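Local coordinates for protein exotoxin 3 (Staphylococcus aureus, PDB 2Z8L) that binds the sialylated glycan sialyl Lewis X and belongs to the staphylococcal superantigen-like toxins, built from an OB-fold and a beta-grasp domain, at residues G97-N102 with K136-L141; S140-D145 with H189-V194. All coordinates share one frame; numbering follows the deposited sequence.

Contact 1. Residues G97-N102 with K136-L141. Unlike the reference sequence in segment 136-141: Val139 (reference Ile). With PO4 (phosphate ion), chain C.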
loop_
_atom_site.group_PDB
_atom_site.type_symbol
_atom_site.label_atom_id
_atom_site.label_comp_id
_atom_site.label_asym_id
_atom_site.label_seq_id
_atom_site.Cartn_x
_atom_site.Cartn_y
_atom_site.Cartn_z
ATOM N N GLY A 97 -4.099 -1.348 5.411
ATOM C CA GLY A 97 -3.247 -2.389 4.839
ATOM C C GLY A 97 -3.624 -3.814 5.168
ATOM O O GLY A 97 -2.786 -4.708 5.008
ATOM N N VAL A 98 -4.858 -4.077 5.610
ATOM C CA VAL A 98 -5.344 -5.426 5.971
ATOM C C VAL A 98 -6.023 -6.078 4.756
ATOM O O VAL A 98 -6.895 -5.473 4.107
ATOM C CB VAL A 98 -6.310 -5.382 7.173
ATOM C CG1 VAL A 98 -6.787 -6.777 7.506
ATOM C CG2 VAL A 98 -5.632 -4.672 8.381
ATOM N N THR A 99 -5.635 -7.304 4.455
ATOM C CA THR A 99 -6.275 -8.056 3.376
ATOM C C THR A 99 -6.487 -9.495 3.853
ATOM O O THR A 99 -5.917 -9.932 4.884
ATOM C CB THR A 99 -5.400 -8.056 2.144
ATOM O OG1 THR A 99 -4.141 -8.653 2.446
ATOM C CG2 THR A 99 -5.210 -6.631 1.603
ATOM N N LYS A 100 -7.353 -10.208 3.166
ATOM C CA LYS A 100 -7.472 -11.664 3.401
ATOM C C LYS A 100 -6.281 -12.360 2.782
ATOM O O LYS A 100 -5.814 -11.944 1.721
ATOM C CB LYS A 100 -8.729 -12.144 2.716
ATOM C CG LYS A 100 -9.960 -11.344 3.162
ATOM C CD LYS A 100 -11.262 -11.929 2.665
ATOM C CE LYS A 100 -12.401 -11.485 3.570
ATOM N NZ LYS A 100 -12.433 -9.981 3.773
ATOM N N LYS A 101 -5.783 -13.405 3.436
ATOM C CA LYS A 101 -4.690 -14.163 2.877
ATOM C C LYS A 101 -5.183 -14.886 1.604
ATOM O O LYS A 101 -6.395 -15.064 1.353
ATOM C CB LYS A 101 -4.110 -15.141 3.896
ATOM C CG LYS A 101 -5.047 -16.275 4.177
ATOM C CD LYS A 101 -4.466 -17.187 5.228
ATOM C CE LYS A 101 -5.355 -18.350 5.366
ATOM N NZ LYS A 101 -5.027 -19.094 6.604
ATOM N N ASN A 102 -4.229 -15.301 0.790
ATOM C CA ASN A 102 -4.581 -16.025 -0.425
ATOM C C ASN A 102 -5.345 -17.322 -0.135
ATOM O O ASN A 102 -4.997 -18.061 0.767
ATOM C CB ASN A 102 -3.312 -16.387 -1.194
ATOM C CG ASN A 102 -2.680 -15.205 -1.899
ATOM O OD1 ASN A 102 -3.307 -14.171 -2.098
ATOM N ND2 ASN A 102 -1.461 -15.414 -2.372
ATOM N N LYS A 136 -0.490 -11.405 -4.595
ATOM C CA LYS A 136 -1.662 -11.504 -3.765
ATOM C C LYS A 136 -2.958 -11.379 -4.533
ATOM O O LYS A 136 -3.095 -10.508 -5.355
ATOM C CB LYS A 136 -1.588 -10.466 -2.599
ATOM C CG LYS A 136 -0.591 -10.939 -1.537
ATOM C CD LYS A 136 -0.360 -9.944 -0.399
ATOM C CE LYS A 136 -1.680 -9.356 0.205
ATOM N NZ LYS A 136 -2.753 -10.312 0.742
ATOM N N GLU A 137 -3.938 -12.190 -4.140
ATOM C CA GLU A 137 -5.273 -12.110 -4.680
ATOM C C GLU A 137 -5.949 -10.832 -4.295
ATOM O O GLU A 137 -6.696 -10.294 -5.093
ATOM C CB GLU A 137 -6.133 -13.279 -4.182
ATOM C CG GLU A 137 -5.657 -14.600 -4.673
ATOM C CD GLU A 137 -6.186 -15.780 -3.840
ATOM O OE1 GLU A 137 -7.015 -15.559 -2.914
ATOM O OE2 GLU A 137 -5.709 -16.881 -4.096
ATOM N N GLU A 138 -5.756 -10.408 -3.059
ATOM C CA GLU A 138 -6.351 -9.151 -2.521
ATOM C C GLU A 138 -5.174 -8.273 -2.138
ATOM O O GLU A 138 -4.356 -8.663 -1.335
ATOM C CB GLU A 138 -7.189 -9.476 -1.283
ATOM C CG GLU A 138 -8.273 -8.507 -1.056
ATOM C CD GLU A 138 -9.220 -8.991 0.020
ATOM O OE1 GLU A 138 -10.070 -9.898 -0.307
ATOM O OE2 GLU A 138 -9.061 -8.526 1.199
ATOM N N VAL A 139 -5.085 -7.096 -2.734
ATOM C CA VAL A 139 -3.984 -6.220 -2.506
ATOM C C VAL A 139 -4.530 -4.840 -2.023
ATOM O O VAL A 139 -5.478 -4.293 -2.598
ATOM C CB VAL A 139 -3.112 -5.987 -3.755
ATOM C CG1 VAL A 139 -1.821 -5.278 -3.248
ATOM C CG2 VAL A 139 -2.786 -7.263 -4.559
ATOM N N SER A 140 -3.911 -4.294 -0.957
ATOM C CA SER A 140 -4.343 -2.963 -0.475
ATOM C C SER A 140 -3.750 -1.865 -1.370
ATOM O O SER A 140 -2.587 -1.984 -1.837
ATOM C CB SER A 140 -3.927 -2.726 1.002
ATOM O OG SER A 140 -2.546 -2.597 1.187
ATOM N N LEU A 141 -4.536 -0.788 -1.599
ATOM C CA LEU A 141 -3.959 0.417 -2.205
ATOM C C LEU A 141 -2.761 0.888 -1.411
ATOM O O LEU A 141 -1.802 1.400 -2.024
ATOM C CB LEU A 141 -4.981 1.554 -2.312
ATOM C CG LEU A 141 -6.159 1.262 -3.193
ATOM C CD1 LEU A 141 -6.981 2.578 -3.365
ATOM C CD2 LEU A 141 -5.751 0.695 -4.556
HETATM P P PO4 C . -0.479 -15.323 1.901
HETATM O O1 PO4 C . -0.375 -15.093 3.419
HETATM O O2 PO4 C . -0.762 -16.801 1.670
HETATM O O3 PO4 C . 0.833 -14.974 1.225
HETATM O O4 PO4 C . -1.595 -14.512 1.283
HETATM O O HOH W 1 -4.541 -12.117 -0.777
HETATM O O HOH W 2 -7.767 -13.719 -0.949
#
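Strands 98-100 and 138-140 run antiparallel at 176° with their axes 6.5 Å apart, and the hydrogen bonds between the two segments all use side chains. The contact joins the OB-fold domain, through the end of strand 92-100, to the beta-grasp domain. Thr99 turns inward: its hydroxyl OG1 accepts from NZ of Lys136 at 2.8 Å, while its methyl CG2 packs against the backbone N of Ser140. The long Lys136 chain, bent at chi3 and chi4, curls back to bring its ammonium to this hydroxyl, and Asp78 supplies a salt bridge. Glu138, its chain extended beyond CG, reaches across so that OE2 accepts from Lys100 N at 3.1 Å, from above the carboxylate plane. Water 1 ties the middle together, donating to Lys100 O and Asn102 OD1 and accepting from Lys136 NZ and the backbone N of Glu138. A small amide suits position 102, since Asn102 OD1 accepts while ND2 donates to Tyr135 O. The side chain of Glu137 passes obliquely across Asn102, and its OE2 is hydrogen-bonded to Tyr106 OH. The nearly straight bond from Glu137 N to Asn102 OD1 is 2.9 Å long, its donor tilted 26° from the carbonyl plane.

Contact 2. Residues S140-D145 with H189-V194. Unlike the reference sequence in segment 189-194: His189 (reference Asn). With SIA (N-acetyl-alpha-neuraminic acid), chain B; NAG (2-acetamido-2-deoxy-beta-D-glucopyranose), chain D; GAL (beta-D-galactopyranose), chain E.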
loop_
_atom_site.group_PDB
_atom_site.type_symbol
_atom_site.label_atom_id
_atom_site.label_comp_id
_atom_site.label_asym_id
_atom_site.label_seq_id
_atom_site.Cartn_x
_atom_site.Cartn_y
_atom_site.Cartn_z
ATOM N N SER A 140 -3.911 -4.294 -0.957
ATOM C CA SER A 140 -4.343 -2.963 -0.475
ATOM C C SER A 140 -3.750 -1.865 -1.370
ATOM O O SER A 140 -2.587 -1.984 -1.837
ATOM C CB SER A 140 -3.927 -2.726 1.002
ATOM O OG SER A 140 -2.546 -2.597 1.187
ATOM N N LEU A 141 -4.536 -0.788 -1.599
ATOM C CA LEU A 141 -3.959 0.417 -2.205
ATOM C C LEU A 141 -2.761 0.888 -1.411
ATOM O O LEU A 141 -1.802 1.400 -2.024
ATOM C CB LEU A 141 -4.981 1.554 -2.312
ATOM C CG LEU A 141 -6.159 1.262 -3.193
ATOM C CD1 LEU A 141 -6.981 2.578 -3.365
ATOM C CD2 LEU A 141 -5.751 0.695 -4.556
ATOM N N LYS A 142 -2.789 0.731 -0.070
ATOM C CA LYS A 142 -1.638 1.137 0.749
ATOM C C LYS A 142 -0.319 0.481 0.285
ATOM O O LYS A 142 0.703 1.163 0.097
ATOM C CB LYS A 142 -1.879 0.744 2.170
ATOM C CG LYS A 142 -0.777 1.138 3.138
ATOM C CD LYS A 142 -0.954 0.494 4.515
ATOM C CE LYS A 142 0.081 0.880 5.570
ATOM N NZ LYS A 142 -0.112 2.323 5.893
ATOM N N GLU A 143 -0.345 -0.825 0.140
ATOM C CA GLU A 143 0.820 -1.578 -0.301
ATOM C C GLU A 143 1.270 -1.216 -1.691
ATOM O O GLU A 143 2.440 -1.002 -1.903
ATOM C CB GLU A 143 0.560 -3.083 -0.169
ATOM C CG GLU A 143 1.828 -3.878 -0.410
ATOM C CD GLU A 143 1.721 -5.355 -0.096
ATOM O OE1 GLU A 143 0.702 -5.864 0.463
ATOM O OE2 GLU A 143 2.741 -6.039 -0.444
ATOM N N LEU A 144 0.334 -1.132 -2.622
ATOM C CA LEU A 144 0.739 -0.763 -3.975
ATOM C C LEU A 144 1.358 0.626 -4.006
ATOM O O LEU A 144 2.446 0.832 -4.588
ATOM C CB LEU A 144 -0.500 -0.799 -4.858
ATOM C CG LEU A 144 -0.888 -2.113 -5.441
ATOM C CD1 LEU A 144 -2.243 -1.915 -6.097
ATOM C CD2 LEU A 144 0.255 -2.387 -6.498
ATOM N N ASP A 145 0.691 1.600 -3.390
ATOM C CA ASP A 145 1.202 2.995 -3.322
ATOM C C ASP A 145 2.613 2.987 -2.763
ATOM O O ASP A 145 3.539 3.542 -3.361
ATOM C CB ASP A 145 0.221 3.859 -2.478
ATOM C CG ASP A 145 0.746 5.261 -2.127
ATOM O OD1 ASP A 145 0.791 6.075 -3.058
ATOM O OD2 ASP A 145 1.105 5.527 -0.948
ATOM N N HIS A 189 -7.633 7.792 4.941
ATOM C CA HIS A 189 -8.933 7.162 4.732
ATOM C C HIS A 189 -9.012 6.227 3.545
ATOM O O HIS A 189 -10.070 5.559 3.396
ATOM C CB HIS A 189 -10.015 8.222 4.668
ATOM C CG HIS A 189 -10.415 8.713 6.021
ATOM N ND1 HIS A 189 -11.600 8.362 6.623
ATOM C CD2 HIS A 189 -9.736 9.457 6.924
ATOM C CE1 HIS A 189 -11.645 8.897 7.830
ATOM N NE2 HIS A 189 -10.526 9.567 8.039
ATOM N N ARG A 190 -7.971 6.228 2.678
ATOM C CA ARG A 190 -7.877 5.303 1.561
ATOM C C ARG A 190 -7.006 4.090 1.907
ATOM O O ARG A 190 -6.874 3.179 1.100
ATOM C CB ARG A 190 -7.289 5.958 0.320
ATOM C CG ARG A 190 -8.198 7.030 -0.161
ATOM C CD ARG A 190 -7.574 7.840 -1.280
ATOM N NE ARG A 190 -7.499 7.095 -2.539
ATOM C CZ ARG A 190 -6.638 7.342 -3.556
ATOM N NH1 ARG A 190 -5.732 8.275 -3.468
ATOM N NH2 ARG A 190 -6.705 6.611 -4.638
ATOM N N MET A 191 -6.451 4.065 3.121
ATOM C CA MET A 191 -5.410 3.054 3.345
ATOM C C MET A 191 -5.946 1.680 3.673
ATOM O O MET A 191 -5.169 0.718 3.741
ATOM C CB MET A 191 -4.437 3.506 4.390
ATOM C CG MET A 191 -3.260 4.129 3.701
ATOM S SD MET A 191 -2.226 4.794 4.842
ATOM C CE MET A 191 -1.230 5.950 3.893
ATOM N N SER A 192 -7.253 1.554 3.794
ATOM C CA SER A 192 -7.928 0.265 3.905
ATOM C C SER A 192 -8.526 -0.295 2.600
ATOM O O SER A 192 -8.991 -1.428 2.554
ATOM C CB SER A 192 -8.999 0.311 4.993
ATOM O OG SER A 192 -8.409 0.352 6.302
ATOM N N ASP A 193 -8.534 0.516 1.543
ATOM C CA ASP A 193 -9.159 0.086 0.291
ATOM C C ASP A 193 -8.367 -1.069 -0.347
ATOM O O ASP A 193 -7.146 -1.044 -0.274
ATOM C CB ASP A 193 -9.229 1.261 -0.642
ATOM C CG ASP A 193 -10.195 2.398 -0.112
ATOM O OD1 ASP A 193 -11.045 2.189 0.810
ATOM O OD2 ASP A 193 -10.070 3.542 -0.621
ATOM N N VAL A 194 -9.066 -2.058 -0.877
ATOM C CA VAL A 194 -8.434 -3.270 -1.423
ATOM C C VAL A 194 -8.936 -3.519 -2.832
ATOM O O VAL A 194 -10.094 -3.179 -3.156
ATOM C CB VAL A 194 -8.739 -4.460 -0.502
ATOM C CG1 VAL A 194 -8.274 -5.746 -1.068
ATOM C CG2 VAL A 194 -8.112 -4.245 0.877
HETATM C C1 SIA B . -9.234 7.786 -8.472
HETATM C C2 SIA B . -10.684 8.049 -8.051
HETATM C C3 SIA B . -11.654 7.928 -9.227
HETATM C C4 SIA B . -11.813 6.477 -9.667
HETATM C C5 SIA B . -12.202 5.555 -8.497
HETATM C C6 SIA B . -11.174 5.767 -7.378
HETATM C C7 SIA B . -11.411 4.982 -6.093
HETATM C C8 SIA B . -10.464 5.450 -4.978
HETATM C C9 SIA B . -10.406 4.552 -3.766
HETATM C C10 SIA B . -13.135 3.301 -8.834
HETATM C C11 SIA B . -12.882 1.917 -9.372
HETATM N N5 SIA B . -12.145 4.170 -8.975
HETATM O O1A SIA B . -8.526 7.225 -7.607
HETATM O O1B SIA B . -8.784 8.158 -9.587
HETATM O O4 SIA B . -12.771 6.394 -10.774
HETATM O O6 SIA B . -11.174 7.161 -7.042
HETATM O O7 SIA B . -12.737 5.219 -5.618
HETATM O O8 SIA B . -9.167 5.574 -5.592
HETATM O O9 SIA B . -9.588 5.073 -2.710
HETATM O O10 SIA B . -14.169 3.637 -8.261
HETATM C C1 NAG D . -11.281 11.088 1.031
HETATM C C2 NAG D . -10.289 12.124 0.450
HETATM C C3 NAG D . -10.468 12.330 -1.050
HETATM C C4 NAG D . -10.515 10.988 -1.780
HETATM C C5 NAG D . -11.549 10.107 -1.068
HETATM C C6 NAG D . -11.827 8.726 -1.649
HETATM C C7 NAG D . -9.508 13.848 2.018
HETATM C C8 NAG D . -9.816 15.226 2.569
HETATM N N2 NAG D . -10.379 13.403 1.116
HETATM O O1 NAG D . -11.013 10.857 2.409
HETATM O O3 NAG D . -9.444 13.190 -1.580
HETATM O O4 NAG D . -10.885 11.288 -3.126
HETATM O O5 NAG D . -11.130 9.881 0.276
HETATM O O6 NAG D . -10.645 8.030 -1.914
HETATM O O7 NAG D . -8.504 13.228 2.388
HETATM C C1 GAL E . -10.063 10.626 -4.118
HETATM C C2 GAL E . -10.914 10.472 -5.366
HETATM C C3 GAL E . -10.076 9.692 -6.375
HETATM C C4 GAL E . -8.762 10.433 -6.639
HETATM C C5 GAL E . -7.993 10.680 -5.336
HETATM C C6 GAL E . -6.715 11.462 -5.543
HETATM O O2 GAL E . -12.072 9.725 -4.996
HETATM O O3 GAL E . -10.788 9.416 -7.590
HETATM O O4 GAL E . -9.068 11.669 -7.241
HETATM O O5 GAL E . -8.860 11.355 -4.401
HETATM O O6 GAL E . -6.035 11.775 -4.337
#
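A single hydroxyl of the bound sialic acid, O9, is shared by Asp193 and Arg190 at the wall of a sugar site, with Leu141 packed against Asp193 beside it. SIA O9 donates to Asp193 OD2 at 2.6 Å and accepts from Arg190 NE at 2.9 Å, lying at the guanidinium edge and in its plane. NH2 of Arg190 adds a more bent bond to SIA O8. The arginine chain, bent at chi3 (72°), brings two neighbouring N-H groups to the glycerol tail of the sugar, while C5 of the galactose lies over one guanidinium face. Thr179 O and Gln187 OE1 take further N-H groups of Arg190, which should help fix its rotation. Leu141 supplies the apolar part of the wall: CD1 rests 3.8 Å from Asp193 CB and 3.7 Å from SIA O9.

This is a helix N-terminus packed on a type I turn in the beta-grasp domain. Ser140 is the N-cap of helix 141-155, its OG accepting from Glu143 N at 3.0 Å; a serine suits the place because its short hydroxyl can reach forward to the N-H of the residue three places on. The turn runs from Arg190 to Asp193, and at its last residue Asp193 O accepts from Leu141 N at 2.9 Å. Ser140 and Val194 then form an antiparallel non-hydrogen-bonded pair, where the end of strand 138-140 meets the start of strand 194-196. One residue after Leu141, Lys142 packs CB and CG on Met191 CG and the turn's backbone. The lysine chain is extended until its bend at chi4 (67°), which turns NZ toward the thioether; NZ, hydrogen-bonded to Tyr95 O, stands 3.4 Å from Met191 SD.

How the contacts relate
From the N terminus, the chain builds the OB-fold domain and leaves it along strand 92-100. It then makes the hairpin of strands 114-121 and 124-131 before contact 1 closes a loop of 33 residues by bringing 136-141 back beside 97-102. Ser140 and Leu141 belong to both contacts, so contact 2 opens where contact 1 ends. Its loop of 43 residues takes in the rest of helix 141-155 and strands 167-172 and 177-181. The loops therefore follow one another rather than nest. The two contacts meet directly where Gly97 N lies 2.9 Å from Met191 O, a probable hydrogen bond. Together they tie the interdomain seam to the wall of the glycan pocket.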